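Local coordinates for protein importin-95 (Chaetomium thermophilum, PDB 4XRI) that probably carries cargo proteins into the nucleus as a flexible HEAT-repeat transport receptor of the importin-beta family, and probably binds a small GTPase, at residues Q153-C167 with N199-S213. The protein carries 2 engineered substitutions. Residues are numbered along the deposited sequence; the frame is centred on the assembly and turned at random.
Sequences QHQKQASLTAIGFIC and NNEVRFAAITALGDS. With SO4 (sulfate ion), chain I; SO4 (sulfate ion), chain D.
Leu-160 packs against Ala-205, Ala-206 and Ala-209 where helices 153-167 and 200-212 run side by side in the same direction, their axes 7° apart and 8.0 Å distant at closest approach. Nearest CA pairs run from Gln-157 and Val-202 to Cys-167 and Ser-213; the tightest joins Gly-164 CA to Ala-209 CA at 4.3 Å, a close approach favoured by the missing side chain of the glycine. Leu-160 is a knob in the hole formed by Val-202 and the three alanines: its CD1 reaches Ala-206 CB at 3.7 Å. Val-202 CG2 lies 4.0 Å from Lys-156 CB. At the N-terminal end, Asn-199 ND2 donates to Gln-153 OE1 (2.6 Å, N-H...O 161°), arriving above the carbonyl plane of Gln-153, with the two amide planes 71° apart. Both amides have second bonds: Asn-199 OD1 weakly caps Glu-201 N, and Gln-153 NE2 donates to Gln-157 OE1 (3.0 Å). Waters bridge the seam, one from Gln-157 NE2 to Glu-201 O, another from Thr-161 OG1 to Ala-205 O. At the far end Ser-213 OG lies 3.4 Å from Cys-167 CB and bonds back to Ala-209 O, while Asp-212 forms a salt bridge with Arg-255. The near-parallel packing is consistent with the stacked helical layers of a HEAT-repeat solenoid. Behind the seam, helix 140-150 meets Leu-160 and Ile-163, and helix 182-193 touches Leu-160, Ile-163, Cys-167 and Ala-206, while helix 114-131 packs on Phe-165 and Ile-166.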
loop_
_atom_site.group_PDB
_atom_site.type_symbol
_atom_site.label_atom_id
_atom_site.label_comp_id
_atom_site.label_asym_id
_atom_site.label_seq_id
_atom_site.Cartn_x
_atom_site.Cartn_y
_atom_site.Cartn_z
ATOM N N GLN A 153 -4.200 -43.839 0.624
ATOM C CA GLN A 153 -3.310 -42.681 0.695
ATOM C C GLN A 153 -3.893 -41.424 0.055
ATOM O O GLN A 153 -4.002 -40.383 0.705
ATOM C CB GLN A 153 -1.968 -42.994 0.037
ATOM C CG GLN A 153 -1.066 -41.781 -0.062
ATOM C CD GLN A 153 0.198 -42.056 -0.840
ATOM O OE1 GLN A 153 0.889 -43.045 -0.597
ATOM N NE2 GLN A 153 0.508 -41.181 -1.789
ATOM N N HIS A 154 -4.280 -41.529 -1.211
ATOM C CA HIS A 154 -4.758 -40.367 -1.953
ATOM C C HIS A 154 -6.115 -39.867 -1.471
ATOM O O HIS A 154 -6.354 -38.659 -1.458
ATOM C CB HIS A 154 -4.815 -40.673 -3.450
ATOM C CG HIS A 154 -3.507 -40.495 -4.150
ATOM N ND1 HIS A 154 -2.481 -41.419 -4.065
ATOM C CD2 HIS A 154 -3.038 -39.497 -4.935
ATOM C CE1 HIS A 154 -1.452 -40.999 -4.770
ATOM N NE2 HIS A 154 -1.762 -39.831 -5.312
ATOM N N GLN A 155 -6.999 -40.778 -1.070
ATOM C CA GLN A 155 -8.278 -40.348 -0.519
ATOM C C GLN A 155 -8.043 -39.563 0.766
ATOM O O GLN A 155 -8.738 -38.588 1.036
ATOM C CB GLN A 155 -9.215 -41.528 -0.248
ATOM C CG GLN A 155 -10.557 -41.073 0.324
ATOM C CD GLN A 155 -11.586 -42.178 0.427
ATOM O OE1 GLN A 155 -11.325 -43.243 0.988
ATOM N NE2 GLN A 155 -12.772 -41.926 -0.113
ATOM N N LYS A 156 -7.062 -39.995 1.553
ATOM C CA LYS A 156 -6.682 -39.272 2.762
ATOM C C LYS A 156 -6.153 -37.883 2.427
ATOM O O LYS A 156 -6.635 -36.884 2.959
ATOM C CB LYS A 156 -5.630 -40.049 3.554
ATOM C CG LYS A 156 -6.188 -41.132 4.453
ATOM C CD LYS A 156 -5.108 -41.656 5.389
ATOM C CE LYS A 156 -5.680 -42.596 6.434
ATOM N NZ LYS A 156 -4.688 -42.897 7.503
ATOM N N GLN A 157 -5.158 -37.839 1.544
ATOM C CA GLN A 157 -4.556 -36.587 1.090
ATOM C C GLN A 157 -5.598 -35.570 0.649
ATOM O O GLN A 157 -5.636 -34.443 1.148
ATOM C CB GLN A 157 -3.597 -36.843 -0.074
ATOM C CG GLN A 157 -2.342 -37.623 0.247
ATOM C CD GLN A 157 -1.487 -37.843 -0.989
ATOM O OE1 GLN A 157 -1.480 -38.927 -1.568
ATOM N NE2 GLN A 157 -0.774 -36.804 -1.409
ATOM N N ALA A 158 -6.440 -35.986 -0.293
ATOM C CA ALA A 158 -7.407 -35.103 -0.933
ATOM C C ALA A 158 -8.510 -34.662 0.023
ATOM O O ALA A 158 -9.000 -33.536 -0.062
ATOM C CB ALA A 158 -8.011 -35.788 -2.154
ATOM N N SER A 159 -8.900 -35.551 0.929
ATOM C CA SER A 159 -9.949 -35.237 1.891
ATOM C C SER A 159 -9.432 -34.274 2.951
ATOM O O SER A 159 -10.157 -33.388 3.400
ATOM C CB SER A 159 -10.486 -36.508 2.545
ATOM O OG SER A 159 -11.018 -37.378 1.563
ATOM N N LEU A 160 -8.178 -34.459 3.347
ATOM C CA LEU A 160 -7.517 -33.514 4.238
ATOM C C LEU A 160 -7.450 -32.146 3.577
ATOM O O LEU A 160 -7.703 -31.121 4.208
ATOM C CB LEU A 160 -6.113 -34.003 4.600
ATOM C CG LEU A 160 -6.049 -35.137 5.621
ATOM C CD1 LEU A 160 -4.660 -35.751 5.647
ATOM C CD2 LEU A 160 -6.437 -34.620 6.998
ATOM N N THR A 161 -7.119 -32.152 2.291
ATOM C CA THR A 161 -7.029 -30.934 1.499
ATOM C C THR A 161 -8.384 -30.236 1.393
ATOM O O THR A 161 -8.473 -29.008 1.477
ATOM C CB THR A 161 -6.493 -31.243 0.086
ATOM O OG1 THR A 161 -5.167 -31.779 0.183
ATOM C CG2 THR A 161 -6.454 -29.990 -0.760
ATOM N N ALA A 162 -9.439 -31.028 1.222
ATOM C CA ALA A 162 -10.795 -30.496 1.126
ATOM C C ALA A 162 -11.239 -29.897 2.454
ATOM O O ALA A 162 -11.854 -28.830 2.493
ATOM C CB ALA A 162 -11.764 -31.584 0.682
ATOM N N ILE A 163 -10.918 -30.593 3.541
ATOM C CA ILE A 163 -11.200 -30.113 4.888
ATOM C C ILE A 163 -10.533 -28.762 5.138
ATOM O O ILE A 163 -11.146 -27.842 5.685
ATOM C CB ILE A 163 -10.733 -31.132 5.949
ATOM C CG1 ILE A 163 -11.678 -32.338 5.980
ATOM C CG2 ILE A 163 -10.658 -30.484 7.322
ATOM C CD1 ILE A 163 -11.181 -33.476 6.850
ATOM N N GLY A 164 -9.278 -28.647 4.717
ATOM C CA GLY A 164 -8.527 -27.415 4.866
ATOM C C GLY A 164 -9.131 -26.269 4.076
ATOM O O GLY A 164 -9.231 -25.148 4.571
ATOM N N PHE A 165 -9.535 -26.561 2.842
ATOM C CA PHE A 165 -10.173 -25.575 1.970
ATOM C C PHE A 165 -11.449 -25.028 2.592
ATOM O O PHE A 165 -11.712 -23.825 2.551
ATOM C CB PHE A 165 -10.494 -26.186 0.601
ATOM C CG PHE A 165 -9.289 -26.422 -0.263
ATOM C CD1 PHE A 165 -8.045 -25.943 0.109
ATOM C CD2 PHE A 165 -9.406 -27.110 -1.459
ATOM C CE1 PHE A 165 -6.940 -26.154 -0.688
ATOM C CE2 PHE A 165 -8.305 -27.321 -2.265
ATOM C CZ PHE A 165 -7.069 -26.841 -1.878
ATOM N N ILE A 166 -12.238 -25.927 3.167
ATOM C CA ILE A 166 -13.506 -25.570 3.785
ATOM C C ILE A 166 -13.295 -24.766 5.069
ATOM O O ILE A 166 -13.965 -23.758 5.297
ATOM C CB ILE A 166 -14.338 -26.831 4.089
ATOM C CG1 ILE A 166 -14.818 -27.466 2.782
ATOM C CG2 ILE A 166 -15.522 -26.497 4.979
ATOM C CD1 ILE A 166 -15.460 -28.827 2.956
ATOM N N CYS A 167 -12.345 -25.200 5.893
ATOM C CA CYS A 167 -12.098 -24.554 7.179
ATOM C C CYS A 167 -11.417 -23.192 7.049
ATOM O O CYS A 167 -11.559 -22.342 7.925
ATOM C CB CYS A 167 -11.255 -25.466 8.075
ATOM S SG CYS A 167 -12.178 -26.834 8.812
ATOM N N ASN A 199 2.681 -42.752 6.172
ATOM C CA ASN A 199 2.720 -42.149 4.846
ATOM C C ASN A 199 3.074 -40.663 4.889
ATOM O O ASN A 199 2.359 -39.860 5.492
ATOM C CB ASN A 199 1.374 -42.352 4.149
ATOM C CG ASN A 199 1.484 -42.300 2.642
ATOM O OD1 ASN A 199 1.931 -41.303 2.074
ATOM N ND2 ASN A 199 1.082 -43.383 1.982
ATOM N N ASN A 200 4.177 -40.304 4.237
ATOM C CA ASN A 200 4.656 -38.925 4.232
ATOM C C ASN A 200 3.772 -37.985 3.420
ATOM O O ASN A 200 3.677 -36.797 3.725
ATOM C CB ASN A 200 6.090 -38.863 3.705
ATOM C CG ASN A 200 7.104 -39.332 4.725
ATOM O OD1 ASN A 200 6.821 -39.375 5.923
ATOM N ND2 ASN A 200 8.300 -39.674 4.259
ATOM N N GLU A 201 3.132 -38.521 2.386
ATOM C CA GLU A 201 2.215 -37.740 1.564
ATOM C C GLU A 201 1.024 -37.296 2.403
ATOM O O GLU A 201 0.575 -36.157 2.313
ATOM C CB GLU A 201 1.740 -38.551 0.356
ATOM C CG GLU A 201 2.831 -39.349 -0.332
ATOM C CD GLU A 201 3.864 -38.471 -1.011
ATOM O OE1 GLU A 201 3.514 -37.342 -1.415
ATOM O OE2 GLU A 201 5.026 -38.911 -1.144
ATOM N N VAL A 202 0.524 -38.220 3.217
ATOM C CA VAL A 202 -0.586 -37.953 4.118
ATOM C C VAL A 202 -0.199 -36.912 5.163
ATOM O O VAL A 202 -0.957 -35.980 5.437
ATOM C CB VAL A 202 -1.054 -39.250 4.820
ATOM C CG1 VAL A 202 -2.026 -38.934 5.946
ATOM C CG2 VAL A 202 -1.678 -40.205 3.809
ATOM N N ARG A 203 0.993 -37.073 5.731
ATOM C CA ARG A 203 1.497 -36.143 6.738
ATOM C C ARG A 203 1.605 -34.718 6.204
ATOM O O ARG A 203 1.236 -33.764 6.893
ATOM C CB ARG A 203 2.861 -36.598 7.264
ATOM C CG ARG A 203 2.798 -37.712 8.301
ATOM C CD ARG A 203 4.160 -37.957 8.935
ATOM N NE ARG A 203 4.542 -36.893 9.861
ATOM C CZ ARG A 203 5.745 -36.780 10.416
ATOM N NH1 ARG A 203 6.692 -37.663 10.130
ATOM N NH2 ARG A 203 6.004 -35.782 11.249
ATOM N N PHE A 204 2.098 -34.575 4.976
ATOM C CA PHE A 204 2.226 -33.251 4.374
ATOM C C PHE A 204 0.861 -32.616 4.136
ATOM O O PHE A 204 0.664 -31.429 4.391
ATOM C CB PHE A 204 2.990 -33.311 3.052
ATOM C CG PHE A 204 3.048 -31.989 2.341
ATOM C CD1 PHE A 204 3.763 -30.936 2.881
ATOM C CD2 PHE A 204 2.379 -31.794 1.143
ATOM C CE1 PHE A 204 3.819 -29.716 2.244
ATOM C CE2 PHE A 204 2.429 -30.571 0.498
ATOM C CZ PHE A 204 3.153 -29.531 1.051
ATOM N N ALA A 205 -0.076 -33.420 3.644
ATOM C CA ALA A 205 -1.433 -32.954 3.394
ATOM C C ALA A 205 -2.099 -32.540 4.702
ATOM O O ALA A 205 -2.834 -31.554 4.755
ATOM C CB ALA A 205 -2.246 -34.035 2.702
ATOM N N ALA A 206 -1.824 -33.298 5.758
ATOM C CA ALA A 206 -2.433 -33.058 7.060
ATOM C C ALA A 206 -1.894 -31.796 7.724
ATOM O O ALA A 206 -2.659 -31.006 8.276
ATOM C CB ALA A 206 -2.216 -34.256 7.964
ATOM N N ILE A 207 -0.578 -31.609 7.677
ATOM C CA ILE A 207 0.032 -30.445 8.309
ATOM C C ILE A 207 -0.349 -29.175 7.548
ATOM O O ILE A 207 -0.507 -28.108 8.138
ATOM C CB ILE A 207 1.577 -30.581 8.401
ATOM C CG1 ILE A 207 2.155 -29.537 9.360
ATOM C CG2 ILE A 207 2.237 -30.501 7.032
ATOM C CD1 ILE A 207 1.811 -29.778 10.806
ATOM N N THR A 208 -0.522 -29.307 6.236
ATOM C CA THR A 208 -0.952 -28.195 5.398
ATOM C C THR A 208 -2.388 -27.821 5.733
ATOM O O THR A 208 -2.732 -26.642 5.833
ATOM C CB THR A 208 -0.851 -28.538 3.900
ATOM O OG1 THR A 208 0.480 -28.967 3.597
ATOM C CG2 THR A 208 -1.203 -27.325 3.047
ATOM N N ALA A 209 -3.220 -28.842 5.906
ATOM C CA ALA A 209 -4.624 -28.648 6.237
ATOM C C ALA A 209 -4.770 -28.003 7.611
ATOM O O ALA A 209 -5.647 -27.163 7.821
ATOM C CB ALA A 209 -5.367 -29.972 6.189
ATOM N N LEU A 210 -3.906 -28.400 8.542
ATOM C CA LEU A 210 -3.889 -27.802 9.871
ATOM C C LEU A 210 -3.576 -26.313 9.782
ATOM O O LEU A 210 -4.217 -25.494 10.438
ATOM C CB LEU A 210 -2.874 -28.510 10.773
ATOM C CG LEU A 210 -2.653 -27.889 12.155
ATOM C CD1 LEU A 210 -3.966 -27.780 12.914
ATOM C CD2 LEU A 210 -1.634 -28.702 12.948
ATOM N N GLY A 211 -2.592 -25.973 8.955
ATOM C CA GLY A 211 -2.228 -24.589 8.724
ATOM C C GLY A 211 -3.399 -23.794 8.182
ATOM O O GLY A 211 -3.675 -22.689 8.641
ATOM N N ASP A 212 -4.099 -24.372 7.212
ATOM C CA ASP A 212 -5.257 -23.726 6.604
ATOM C C ASP A 212 -6.430 -23.618 7.578
ATOM O O ASP A 212 -7.290 -22.755 7.428
ATOM C CB ASP A 212 -5.699 -24.490 5.348
ATOM C CG ASP A 212 -4.711 -24.355 4.202
ATOM O OD1 ASP A 212 -3.921 -23.387 4.205
ATOM O OD2 ASP A 212 -4.733 -25.211 3.293
ATOM N N SER A 213 -6.458 -24.491 8.577
ATOM C CA SER A 213 -7.612 -24.579 9.467
ATOM C C SER A 213 -7.383 -23.887 10.807
ATOM O O SER A 213 -8.206 -24.004 11.714
ATOM C CB SER A 213 -7.979 -26.045 9.708
ATOM O OG SER A 213 -8.148 -26.738 8.485
HETATM S S SO4 I . 1.452 -39.379 -6.866
HETATM O O1 SO4 I . 0.136 -39.437 -7.495
HETATM O O2 SO4 I . 2.230 -38.304 -7.475
HETATM O O3 SO4 I . 1.300 -39.121 -5.436
HETATM O O4 SO4 I . 2.140 -40.652 -7.058
HETATM S S SO4 D . 9.895 -38.523 11.307
HETATM O O1 SO4 D . 9.304 -38.737 9.991
HETATM O O2 SO4 D . 9.152 -37.483 12.012
HETATM O O3 SO4 D . 9.844 -39.764 12.075
HETATM O O4 SO4 D . 11.285 -38.112 11.146
HETATM O O HOH W 1 0.017 -34.492 -0.077
HETATM O O HOH W 2 -3.818 -30.135 2.618
HETATM O O HOH W 3 -5.768 -27.728 2.972
HETATM O O HOH W 4 -9.440 -21.517 9.628
#